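Long-range contacts in DyP2 (Amycolatopsis sp. ATCC 39116, PDB 4G2C), which probably oxidises dyes and lignin-related substrates with peroxide at its haem, as a multifunctional dye-decolourising peroxidase that also binds manganese: residues T68-G73 with V196-G201; T112-V117 with V167-D172; L38-A43 with L227-D232; T49-L54 with K92-H97. One frame throughout, in Å; residues are numbered along the deposited sequence.

Contact 1 (T68-G73 with V196-G201)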
loop_
_atom_site.group_PDB
_atom_site.type_symbol
_atom_site.label_atom_id
_atom_site.label_comp_id
_atom_site.label_asym_id
_atom_site.label_seq_id
_atom_site.Cartn_x
_atom_site.Cartn_y
_atom_site.Cartn_z
ATOM N N THR A 68 14.259 7.161 0.792
ATOM C CA THR A 68 14.335 8.215 1.796
ATOM C C THR A 68 13.039 9.013 1.759
ATOM O O THR A 68 12.609 9.423 0.688
ATOM C CB THR A 68 15.543 9.158 1.529
ATOM O OG1 THR A 68 16.728 8.588 2.101
ATOM C CG2 THR A 68 15.303 10.541 2.138
ATOM N N VAL A 69 12.406 9.192 2.920
ATOM C CA VAL A 69 11.170 9.969 3.041
ATOM C C VAL A 69 11.458 11.229 3.845
ATOM O O VAL A 69 12.016 11.145 4.939
ATOM C CB VAL A 69 10.074 9.196 3.809
ATOM C CG1 VAL A 69 8.783 9.977 3.814
ATOM C CG2 VAL A 69 9.859 7.794 3.222
ATOM N N LEU A 70 11.066 12.385 3.313
ATOM C CA LEU A 70 11.316 13.668 3.964
ATOM C C LEU A 70 10.014 14.434 4.137
ATOM O O LEU A 70 9.338 14.739 3.160
ATOM C CB LEU A 70 12.300 14.500 3.143
ATOM C CG LEU A 70 13.729 13.967 2.961
ATOM C CD1 LEU A 70 14.519 14.899 2.049
ATOM C CD2 LEU A 70 14.443 13.796 4.306
ATOM N N PHE A 71 9.648 14.717 5.381
ATOM C CA PHE A 71 8.489 15.552 5.664
ATOM C C PHE A 71 8.951 16.979 5.898
ATOM O O PHE A 71 9.903 17.213 6.640
ATOM C CB PHE A 71 7.727 15.022 6.871
ATOM C CG PHE A 71 7.311 13.587 6.726
ATOM C CD1 PHE A 71 6.372 13.216 5.766
ATOM C CD2 PHE A 71 7.865 12.608 7.529
ATOM C CE1 PHE A 71 5.989 11.896 5.619
ATOM C CE2 PHE A 71 7.497 11.281 7.377
ATOM C CZ PHE A 71 6.556 10.922 6.424
ATOM N N LEU A 72 8.293 17.928 5.246
ATOM C CA LEU A 72 8.758 19.313 5.239
ATOM C C LEU A 72 7.772 20.243 5.932
ATOM O O LEU A 72 6.579 19.927 6.048
ATOM C CB LEU A 72 8.958 19.783 3.804
ATOM C CG LEU A 72 9.817 18.903 2.892
ATOM C CD1 LEU A 72 9.950 19.542 1.520
ATOM C CD2 LEU A 72 11.190 18.614 3.499
ATOM N N GLY A 73 8.283 21.389 6.387
ATOM C CA GLY A 73 7.463 22.485 6.895
ATOM C C GLY A 73 7.794 23.753 6.118
ATOM O O GLY A 73 8.957 24.029 5.868
ATOM N N VAL A 196 10.924 18.410 9.068
ATOM C CA VAL A 196 10.367 18.123 10.381
ATOM C C VAL A 196 10.492 16.654 10.737
ATOM O O VAL A 196 10.279 16.270 11.889
ATOM C CB VAL A 196 8.882 18.525 10.474
ATOM C CG1 VAL A 196 8.582 19.704 9.557
ATOM C CG2 VAL A 196 7.989 17.348 10.134
ATOM N N GLY A 197 10.832 15.829 9.750
ATOM C CA GLY A 197 10.899 14.391 9.957
ATOM C C GLY A 197 11.433 13.651 8.754
ATOM O O GLY A 197 11.323 14.131 7.627
ATOM N N GLU A 198 12.005 12.474 8.995
ATOM C CA GLU A 198 12.559 11.649 7.928
ATOM C C GLU A 198 12.342 10.170 8.236
ATOM O O GLU A 198 12.271 9.788 9.396
ATOM C CB GLU A 198 14.053 11.940 7.763
ATOM C CG GLU A 198 14.779 11.010 6.806
ATOM C CD GLU A 198 16.178 11.509 6.418
ATOM O OE1 GLU A 198 16.607 12.576 6.911
ATOM O OE2 GLU A 198 16.850 10.819 5.621
ATOM N N GLU A 199 12.210 9.346 7.197
ATOM C CA GLU A 199 12.161 7.893 7.369
ATOM C C GLU A 199 13.003 7.256 6.266
ATOM O O GLU A 199 13.219 7.861 5.213
ATOM C CB GLU A 199 10.716 7.349 7.290
ATOM C CG GLU A 199 9.695 8.008 8.231
ATOM C CD GLU A 199 9.793 7.528 9.674
ATOM O OE1 GLU A 199 10.554 6.569 9.936
ATOM O OE2 GLU A 199 9.106 8.115 10.550
ATOM N N SER A 200 13.475 6.041 6.503
ATOM C CA SER A 200 14.201 5.303 5.476
ATOM C C SER A 200 13.530 3.953 5.239
ATOM O O SER A 200 13.240 3.208 6.180
ATOM C CB SER A 200 15.674 5.116 5.861
ATOM O OG SER A 200 16.261 6.359 6.260
ATOM N N GLY A 201 13.267 3.655 3.972
ATOM C CA GLY A 201 12.712 2.374 3.597
ATOM C C GLY A 201 13.803 1.454 3.072
ATOM O O GLY A 201 14.704 1.870 2.344
#

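Contact 2 (T112-V117 with V167-D172)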
loop_
_atom_site.group_PDB
_atom_site.type_symbol
_atom_site.label_atom_id
_atom_site.label_comp_id
_atom_site.label_asym_id
_atom_site.label_seq_id
_atom_site.Cartn_x
_atom_site.Cartn_y
_atom_site.Cartn_z
ATOM N N THR A 112 16.513 5.909 -14.004
ATOM C CA THR A 112 16.919 6.934 -13.052
ATOM C C THR A 112 16.157 6.865 -11.732
ATOM O O THR A 112 15.207 6.091 -11.578
ATOM C CB THR A 112 16.744 8.351 -13.632
ATOM O OG1 THR A 112 15.368 8.555 -13.973
ATOM C CG2 THR A 112 17.605 8.546 -14.865
ATOM N N PRO A 113 16.576 7.695 -10.772
ATOM C CA PRO A 113 15.963 7.727 -9.440
ATOM C C PRO A 113 14.535 8.295 -9.482
ATOM O O PRO A 113 14.128 8.913 -10.468
ATOM C CB PRO A 113 16.901 8.653 -8.636
ATOM C CG PRO A 113 18.139 8.792 -9.451
ATOM C CD PRO A 113 17.726 8.611 -10.883
ATOM N N TYR A 114 13.786 8.064 -8.409
ATOM C CA TYR A 114 12.431 8.593 -8.260
ATOM C C TYR A 114 12.413 9.705 -7.220
ATOM O O TYR A 114 12.844 9.520 -6.074
ATOM C CB TYR A 114 11.460 7.465 -7.874
ATOM C CG TYR A 114 10.107 7.902 -7.322
ATOM C CD1 TYR A 114 9.288 8.794 -8.014
ATOM C CD2 TYR A 114 9.638 7.390 -6.120
ATOM C CE1 TYR A 114 8.043 9.168 -7.496
ATOM C CE2 TYR A 114 8.414 7.763 -5.598
ATOM C CZ TYR A 114 7.620 8.641 -6.285
ATOM O OH TYR A 114 6.406 8.983 -5.743
ATOM N N LEU A 115 11.924 10.862 -7.649
ATOM C CA LEU A 115 11.661 12.005 -6.779
ATOM C C LEU A 115 10.164 12.265 -6.753
ATOM O O LEU A 115 9.603 12.790 -7.714
ATOM C CB LEU A 115 12.364 13.260 -7.305
ATOM C CG LEU A 115 11.972 14.515 -6.525
ATOM C CD1 LEU A 115 12.216 14.265 -5.052
ATOM C CD2 LEU A 115 12.743 15.742 -6.993
ATOM N N GLY A 116 9.509 11.882 -5.666
ATOM C CA GLY A 116 8.085 12.116 -5.536
ATOM C C GLY A 116 7.818 13.320 -4.663
ATOM O O GLY A 116 8.533 13.557 -3.694
ATOM N N VAL A 117 6.783 14.079 -5.000
ATOM C CA VAL A 117 6.439 15.263 -4.244
ATOM C C VAL A 117 4.938 15.292 -3.906
ATOM O O VAL A 117 4.082 15.305 -4.798
ATOM C CB VAL A 117 6.849 16.546 -5.014
ATOM C CG1 VAL A 117 6.395 17.809 -4.257
ATOM C CG2 VAL A 117 8.361 16.574 -5.265
ATOM N N VAL A 167 5.686 16.148 1.526
ATOM C CA VAL A 167 6.537 14.972 1.623
ATOM C C VAL A 167 7.387 14.831 0.375
ATOM O O VAL A 167 6.937 15.116 -0.738
ATOM C CB VAL A 167 5.728 13.684 1.852
ATOM C CG1 VAL A 167 4.809 13.411 0.653
ATOM C CG2 VAL A 167 6.669 12.515 2.094
ATOM N N LEU A 168 8.628 14.413 0.566
ATOM C CA LEU A 168 9.505 14.106 -0.558
ATOM C C LEU A 168 9.821 12.623 -0.510
ATOM O O LEU A 168 10.143 12.088 0.558
ATOM C CB LEU A 168 10.804 14.898 -0.461
ATOM C CG LEU A 168 10.775 16.303 -1.041
ATOM C CD1 LEU A 168 9.468 16.970 -0.716
ATOM C CD2 LEU A 168 11.947 17.099 -0.476
ATOM N N LEU A 169 9.705 11.958 -1.654
ATOM C CA LEU A 169 10.103 10.565 -1.767
ATOM C C LEU A 169 11.275 10.463 -2.744
ATOM O O LEU A 169 11.185 10.892 -3.890
ATOM C CB LEU A 169 8.922 9.699 -2.224
ATOM C CG LEU A 169 7.653 9.805 -1.358
ATOM C CD1 LEU A 169 6.468 9.094 -2.023
ATOM C CD2 LEU A 169 7.885 9.250 0.042
ATOM N N LEU A 170 12.382 9.918 -2.263
ATOM C CA LEU A 170 13.567 9.705 -3.071
ATOM C C LEU A 170 13.860 8.214 -3.077
ATOM O O LEU A 170 14.227 7.649 -2.044
ATOM C CB LEU A 170 14.765 10.438 -2.463
ATOM C CG LEU A 170 14.792 11.960 -2.415
ATOM C CD1 LEU A 170 13.619 12.526 -1.594
ATOM C CD2 LEU A 170 16.155 12.399 -1.858
ATOM N N GLY A 171 13.699 7.577 -4.231
ATOM C CA GLY A 171 13.807 6.130 -4.308
ATOM C C GLY A 171 14.598 5.605 -5.496
ATOM O O GLY A 171 14.643 6.224 -6.570
ATOM N N ASP A 172 15.217 4.446 -5.299
ATOM C CA ASP A 172 16.050 3.834 -6.323
ATOM C C ASP A 172 16.326 2.390 -5.909
ATOM O O ASP A 172 16.008 1.989 -4.787
ATOM C CB ASP A 172 17.358 4.614 -6.488
ATOM C CG ASP A 172 18.014 4.397 -7.845
ATOM O OD1 ASP A 172 17.617 5.064 -8.830
ATOM O OD2 ASP A 172 18.945 3.566 -7.928
#

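Contact 3 (L38-A43 with L227-D232)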
loop_
_atom_site.group_PDB
_atom_site.type_symbol
_atom_site.label_atom_id
_atom_site.label_comp_id
_atom_site.label_asym_id
_atom_site.label_seq_id
_atom_site.Cartn_x
_atom_site.Cartn_y
_atom_site.Cartn_z
ATOM N N LEU A 38 -5.564 2.439 -19.618
ATOM C CA LEU A 38 -4.944 3.162 -20.712
ATOM C C LEU A 38 -3.817 2.362 -21.366
ATOM O O LEU A 38 -3.013 1.731 -20.681
ATOM C CB LEU A 38 -4.394 4.495 -20.206
ATOM C CG LEU A 38 -3.464 5.227 -21.175
ATOM C CD1 LEU A 38 -4.260 6.072 -22.207
ATOM C CD2 LEU A 38 -2.487 6.084 -20.387
ATOM N N SER A 39 -3.769 2.391 -22.697
ATOM C CA SER A 39 -2.658 1.810 -23.436
ATOM C C SER A 39 -1.608 2.911 -23.593
ATOM O O SER A 39 -1.692 3.746 -24.502
ATOM C CB SER A 39 -3.127 1.283 -24.797
ATOM O OG SER A 39 -4.342 0.542 -24.673
ATOM N N TRP A 40 -0.637 2.933 -22.680
ATOM C CA TRP A 40 0.294 4.052 -22.626
ATOM C C TRP A 40 1.144 4.183 -23.898
ATOM O O TRP A 40 1.558 5.283 -24.267
ATOM C CB TRP A 40 1.173 4.004 -21.363
ATOM C CG TRP A 40 2.345 3.062 -21.422
ATOM C CD1 TRP A 40 2.387 1.766 -20.961
ATOM C CD2 TRP A 40 3.659 3.347 -21.938
ATOM N NE1 TRP A 40 3.643 1.228 -21.180
ATOM C CE2 TRP A 40 4.440 2.179 -21.765
ATOM C CE3 TRP A 40 4.249 4.472 -22.533
ATOM C CZ2 TRP A 40 5.781 2.103 -22.179
ATOM C CZ3 TRP A 40 5.596 4.394 -22.942
ATOM C CH2 TRP A 40 6.338 3.216 -22.759
ATOM N N LYS A 41 1.382 3.073 -24.579
ATOM C CA LYS A 41 2.257 3.101 -25.744
ATOM C C LYS A 41 1.603 3.726 -26.969
ATOM O O LYS A 41 2.286 4.170 -27.879
ATOM C CB LYS A 41 2.741 1.695 -26.085
ATOM C CG LYS A 41 3.745 1.125 -25.089
ATOM C CD LYS A 41 4.302 -0.204 -25.575
ATOM C CE LYS A 41 5.398 -0.733 -24.651
ATOM N NZ LYS A 41 6.006 -2.004 -25.166
ATOM N N SER A 42 0.280 3.750 -27.007
ATOM C CA SER A 42 -0.402 4.271 -28.184
ATOM C C SER A 42 -1.350 5.396 -27.806
ATOM O O SER A 42 -2.188 5.809 -28.602
ATOM C CB SER A 42 -1.148 3.152 -28.931
ATOM O OG SER A 42 -2.213 2.638 -28.150
ATOM N N ALA A 43 -1.207 5.892 -26.583
ATOM C CA ALA A 43 -1.962 7.056 -26.140
ATOM C C ALA A 43 -1.653 8.261 -27.034
ATOM O O ALA A 43 -0.503 8.470 -27.437
ATOM C CB ALA A 43 -1.628 7.381 -24.678
ATOM N N LEU A 227 -2.765 0.228 -16.591
ATOM C CA LEU A 227 -2.197 0.234 -17.935
ATOM C C LEU A 227 -2.475 -1.089 -18.634
ATOM O O LEU A 227 -2.298 -2.173 -18.060
ATOM C CB LEU A 227 -0.686 0.494 -17.878
ATOM C CG LEU A 227 -0.338 1.768 -17.096
ATOM C CD1 LEU A 227 1.173 2.019 -17.068
ATOM C CD2 LEU A 227 -1.078 2.962 -17.684
ATOM N N THR A 228 -2.925 -0.990 -19.876
ATOM C CA THR A 228 -3.331 -2.168 -20.618
ATOM C C THR A 228 -2.134 -3.069 -20.833
ATOM O O THR A 228 -2.271 -4.289 -20.851
ATOM C CB THR A 228 -3.951 -1.779 -21.974
ATOM O OG1 THR A 228 -5.138 -1.009 -21.738
ATOM C CG2 THR A 228 -4.317 -3.016 -22.764
ATOM N N GLU A 229 -0.963 -2.446 -20.992
ATOM C CA GLU A 229 0.300 -3.159 -21.180
ATOM C C GLU A 229 0.644 -3.975 -19.929
ATOM O O GLU A 229 1.325 -4.999 -20.006
ATOM C CB GLU A 229 1.451 -2.171 -21.472
ATOM C CG GLU A 229 1.396 -1.437 -22.830
ATOM C CD GLU A 229 0.393 -0.283 -22.880
ATOM O OE1 GLU A 229 -0.248 0.013 -21.852
ATOM O OE2 GLU A 229 0.245 0.331 -23.960
ATOM N N ASP A 230 0.203 -3.496 -18.772
ATOM C CA ASP A 230 0.413 -4.232 -17.530
ATOM C C ASP A 230 -0.555 -5.420 -17.465
ATOM O O ASP A 230 -0.198 -6.500 -17.007
ATOM C CB ASP A 230 0.235 -3.321 -16.312
ATOM C CG ASP A 230 1.519 -2.566 -15.936
ATOM O OD1 ASP A 230 2.614 -2.947 -16.403
ATOM O OD2 ASP A 230 1.429 -1.610 -15.138
ATOM N N VAL A 231 -1.775 -5.226 -17.954
ATOM C CA VAL A 231 -2.736 -6.316 -17.947
ATOM C C VAL A 231 -2.296 -7.418 -18.911
ATOM O O VAL A 231 -2.402 -8.608 -18.598
ATOM C CB VAL A 231 -4.171 -5.842 -18.218
ATOM C CG1 VAL A 231 -5.132 -7.018 -18.154
ATOM C CG2 VAL A 231 -4.572 -4.770 -17.204
ATOM N N ASP A 232 -1.752 -7.030 -20.054
ATOM C CA ASP A 232 -1.217 -8.028 -20.984
ATOM C C ASP A 232 -0.074 -8.803 -20.342
ATOM O O ASP A 232 0.013 -10.026 -20.473
ATOM C CB ASP A 232 -0.733 -7.379 -22.287
ATOM C CG ASP A 232 -1.860 -6.760 -23.081
ATOM O OD1 ASP A 232 -3.037 -7.062 -22.775
ATOM O OD2 ASP A 232 -1.571 -5.983 -24.017
#

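Contact 4 (T49-L54 with K92-H97)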
loop_
_atom_site.group_PDB
_atom_site.type_symbol
_atom_site.label_atom_id
_atom_site.label_comp_id
_atom_site.label_asym_id
_atom_site.label_seq_id
_atom_site.Cartn_x
_atom_site.Cartn_y
_atom_site.Cartn_z
ATOM N N THR A 49 -0.572 13.829 -23.201
ATOM C CA THR A 49 -0.178 14.982 -22.414
ATOM C C THR A 49 -0.222 14.635 -20.921
ATOM O O THR A 49 0.698 14.946 -20.166
ATOM C CB THR A 49 -1.114 16.179 -22.703
ATOM O OG1 THR A 49 -1.158 16.417 -24.117
ATOM C CG2 THR A 49 -0.639 17.444 -21.993
ATOM N N MET A 50 -1.297 13.979 -20.506
ATOM C CA MET A 50 -1.473 13.620 -19.100
ATOM C C MET A 50 -0.279 12.841 -18.578
ATOM O O MET A 50 0.204 13.097 -17.483
ATOM C CB MET A 50 -2.763 12.824 -18.895
ATOM C CG MET A 50 -3.006 12.390 -17.448
ATOM S SD MET A 50 -2.131 10.859 -17.117
ATOM C CE MET A 50 -3.065 9.723 -18.144
ATOM N N LEU A 51 0.192 11.897 -19.382
ATOM C CA LEU A 51 1.370 11.105 -19.050
ATOM C C LEU A 51 2.646 11.929 -18.934
ATOM O O LEU A 51 3.531 11.584 -18.146
ATOM C CB LEU A 51 1.588 10.007 -20.094
ATOM C CG LEU A 51 0.716 8.756 -19.978
ATOM C CD1 LEU A 51 0.982 7.810 -21.153
ATOM C CD2 LEU A 51 0.958 8.051 -18.650
ATOM N N ASP A 52 2.746 12.987 -19.745
ATOM C CA ASP A 52 3.911 13.870 -19.749
ATOM C C ASP A 52 3.905 14.745 -18.514
ATOM O O ASP A 52 4.946 15.266 -18.112
ATOM C CB ASP A 52 3.919 14.784 -20.989
ATOM C CG ASP A 52 4.272 14.042 -22.263
ATOM O OD1 ASP A 52 5.026 13.050 -22.173
ATOM O OD2 ASP A 52 3.792 14.444 -23.346
ATOM N N GLU A 53 2.730 14.919 -17.919
ATOM C CA GLU A 53 2.612 15.821 -16.777
ATOM C C GLU A 53 2.341 15.089 -15.458
ATOM O O GLU A 53 2.168 15.710 -14.417
ATOM C CB GLU A 53 1.547 16.878 -17.041
ATOM C CG GLU A 53 1.831 17.737 -18.261
ATOM C CD GLU A 53 2.968 18.736 -18.037
ATOM O OE1 GLU A 53 3.623 18.689 -16.974
ATOM O OE2 GLU A 53 3.212 19.569 -18.935
ATOM N N LEU A 54 2.326 13.765 -15.508
ATOM C CA LEU A 54 2.045 12.959 -14.324
ATOM C C LEU A 54 3.337 12.525 -13.655
ATOM O O LEU A 54 4.280 12.122 -14.330
ATOM C CB LEU A 54 1.247 11.700 -14.699
ATOM C CG LEU A 54 0.638 10.962 -13.505
ATOM C CD1 LEU A 54 -0.613 11.692 -13.004
ATOM C CD2 LEU A 54 0.326 9.505 -13.827
ATOM N N LYS A 92 11.138 13.477 -13.294
ATOM C CA LYS A 92 10.776 12.865 -14.558
ATOM C C LYS A 92 9.262 12.584 -14.583
ATOM O O LYS A 92 8.609 12.539 -13.533
ATOM C CB LYS A 92 11.593 11.593 -14.770
ATOM C CG LYS A 92 11.304 10.504 -13.747
ATOM C CD LYS A 92 12.260 9.326 -13.879
ATOM C CE LYS A 92 11.833 8.175 -12.976
ATOM N NZ LYS A 92 12.953 7.228 -12.700
ATOM N N SER A 93 8.703 12.407 -15.777
ATOM C CA SER A 93 7.260 12.200 -15.916
ATOM C C SER A 93 6.902 10.727 -15.840
ATOM O O SER A 93 7.759 9.854 -15.989
ATOM C CB SER A 93 6.784 12.718 -17.266
ATOM O OG SER A 93 7.484 12.039 -18.295
ATOM N N ALA A 94 5.622 10.455 -15.638
ATOM C CA ALA A 94 5.134 9.092 -15.742
ATOM C C ALA A 94 5.668 8.436 -17.013
ATOM O O ALA A 94 6.204 7.316 -16.969
ATOM C CB ALA A 94 3.620 9.072 -15.732
ATOM N N ARG A 95 5.523 9.125 -18.144
ATOM C CA ARG A 95 5.925 8.527 -19.419
ATOM C C ARG A 95 7.421 8.194 -19.483
ATOM O O ARG A 95 7.804 7.102 -19.922
ATOM C CB ARG A 95 5.551 9.410 -20.610
ATOM C CG ARG A 95 5.859 8.717 -21.944
ATOM C CD ARG A 95 5.898 9.680 -23.128
ATOM N NE ARG A 95 4.613 10.336 -23.349
ATOM C CZ ARG A 95 3.588 9.775 -23.984
ATOM N NH1 ARG A 95 3.696 8.534 -24.458
ATOM N NH2 ARG A 95 2.455 10.455 -24.138
ATOM N N THR A 96 8.269 9.126 -19.055
ATOM C CA THR A 96 9.699 8.828 -19.007
ATOM C C THR A 96 9.950 7.600 -18.123
ATOM O O THR A 96 10.793 6.752 -18.436
ATOM C CB THR A 96 10.524 10.016 -18.475
ATOM O OG1 THR A 96 10.392 11.130 -19.366
ATOM C CG2 THR A 96 11.992 9.632 -18.368
ATOM N N HIS A 97 9.229 7.508 -17.011
ATOM C CA HIS A 97 9.432 6.376 -16.113
ATOM C C HIS A 97 9.082 5.071 -16.828
ATOM O O HIS A 97 9.800 4.080 -16.724
ATOM C CB HIS A 97 8.594 6.508 -14.840
ATOM C CG HIS A 97 8.636 5.285 -13.975
ATOM N ND1 HIS A 97 7.554 4.848 -13.244
ATOM C CD2 HIS A 97 9.633 4.401 -13.735
ATOM C CE1 HIS A 97 7.879 3.744 -12.594
ATOM N NE2 HIS A 97 9.134 3.450 -12.876
HETATM O O HOH W 1 7.480 13.417 -20.956
#

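Contact 1 (T68-G73 with V196-G201)
Leu70 and Glu198 face each other as a non-hydrogen-bonded antiparallel pair, their side chains running side by side and pointing the same way. The glutamate chain is extended, with CG anti to the backbone N, and this lays its carboxylate along the leucine: Glu198 CD comes 3.6 Å from Leu70 CD2. Further along, the end of Glu198 passes obliquely over Thr68, with Glu198 OE2 3.8 Å from Thr68 CG2. The contact on this face is therefore carbon against carboxylate, and Glu198 is solvent-exposed.

The other face carries Val69, Phe71 and Glu199, and here Glu199 crosses both Val69 and Phe71 obliquely. Glu199 CG, set beside the backbone N by chi1 (-53°), comes 4.0 Å from Phe71 CE2; the bend at chi2 then turns the carboxylate, whose plane stands 69° from that of the ring. Both carboxylate oxygens of this buried glutamate are satisfied by residues beyond the pair of strands, a salt bridge from Lys275 and hydrogen bonds with Tyr160 and His159. The Phe71 ring also packs edge-to-face with Phe273.

Four backbone bonds fix the register. Val69 N to Glu199 O is the straightest, at 2.8 Å and 170°, and the return bond from Glu199 N reaches Val69 O. Phe71 N bonds Gly197 O at 2.9 Å, but Phe71 O takes Val196 N instead of a Gly197 amide. Val196 and Gly197 thus stand together opposite Phe71, a classic beta bulge in an antiparallel ladder at the middle of the ferredoxin-like sheet of the DyP alpha+beta fold.

Contact 2 (T112-V117 with V167-D172)
Val167 O opens the ladder with a CA-H...O contact to Val117 CA, where strand 167-172 runs antiparallel (166°) to the edge strand 114-117 of the ferredoxin-like sheet of the DyP fold. Leu168 follows as a non-hydrogen-bonded partner of Val117; its own CA lies 3.3 Å from Gly116 O, and its side chain packs on Leu70 and Leu72 of the next strand.

Leu169 carries the hydrogen-bonded pair with Gly116. Its O accepts from Gly116 N at 2.6 Å, in the carbonyl plane and on a lone pair, while its N donates back to Gly116 O. Its side chain lies beside that of Tyr114, both pointing the same way: Leu169 CB is 3.9 Å from Tyr114 CE2, and CD1 touches the phenol oxygen. A chi1 near 164° swings the tyrosine ring to the carbonyl side, forward along its own strand, so that Gly116 N lies 3.6 Å above the ring plane, toward its rim. Asn57 gives the phenol oxygen a weak hydrogen bond.

Leu170 turns to the face of Leu115, their CD1 methyls 4.1 Å apart, and Leu181 and Arg182 of helix 175-188 cover it. Gly171 closes the regular pairing: its O takes Tyr114 N at 167°, and its N returns a bond to Tyr114 O. At Asp172 the carboxylate swings alongside the Pro113 ring, and Asp172 OD1 comes to rest 3.2 Å from Pro113 CA.

Contact 3 (L38-A43 with L227-D232)
The Glu229 carboxylate reaches across to the backbone of Trp40 and Lys41. Lys41 N donates to Glu229 OE2 at 3.0 Å and a nearly straight 171°, approaching from above the carboxylate plane, 53° out of it. Trp40 N gives Glu229 OE1 a second, weak bond of 3.1 Å. The Glu229 and Trp40 side chains cross at about a right angle, with carboxylate and indole planes 49° apart, and Glu229 OE1 lies 3.3 Å from Trp40 CD1.

The glutamate side chain leaves the helix toward the loop, and a bend at chi2 turns the carboxylate to the Trp40 and Lys41 amides. Lys41, next in sequence, lays its CG 3.5 Å above the centre of one indole face of Trp40. Leu227 CD1 adds an apolar contact to Trp40 CD1 at 4.1 Å.

Just beyond, the backbones are joined by Thr228 N, which donates to Leu38 O at 2.8 Å, and Leu227, the N-cap residue, forms a single bridge with Leu38. Thr228 OG1 is hydrogen-bonded with Thr37 OG1, and Lys41 NZ pairs with Glu102. The N-terminal loop is thereby fastened to the first turn of helix 228-237, with Leu38 and Trp40 packed on Leu51 of helix 45-53, and Trp40 and Leu227 on Leu98 of helix 94-107.

Contact 4 (T49-L54 with K92-H97)
Asp52 OD1 is gripped by two donors: Arg95 NE at 3.0 Å and a water at 2.8 Å, which also hydrogen-bonds Ser93 OG. The arginine contact is a salt bridge in which the flat groups do not lie coplanar. Asp52 OD1 sits within 2° of the guanidinium plane, yet NE meets it from above the carboxylate plane, and the two planes are 53° apart. Arg95 gets there with its chain extended as far as CD and then bent at chi3. Two hydrogen bonds, from NE to Asp52 and from NH2 to Ala48 O, together with Leu51 over a face, restrain the rotation of the guanidinium.

Next to the salt bridge, backbone carbonyls of segment 49-54 meet the first-turn amides of helix 94-107. Leu54 O accepts from Ala94 N, and Leu51 O from Arg95 N at 3.2 Å, the latter from above the carbonyl plane. The methyl of Ala94 touches both leucines, with its CB 3.7 Å from Leu54 CB and 4.1 Å from Leu51 CD2.

Ser93 is the N-cap: Thr96 N donates to Ser93 OG at 3.1 Å and 171°. The arrangement is a serine N-cap of helix 94-107, in which the first-turn amides are also bonded by the carbonyls of Leu51, in helix 45-53, and Leu54, in the chain after it.

How the contacts relate
From the N terminus, the loop 38-43 makes the first half of contact 3, which closes only at 227-232 and so encloses the other three. Contact 4 follows, joining 49-54 to 92-97. Strand 68-73 starts within that interval but finds its partner at 196-201, so contacts 4 and 1 cross along the chain. Contact 2 opens after contact 4 has closed and lies wholly within the span of contact 1. In space, contacts 1 and 2 share a sheet through neighbouring strands 66-74 and 166-172. Lys92 NZ links contacts 4 and 2 at Thr112 and Pro113, and helices 45-53 and 94-107 carry contact 4 up against contact 3.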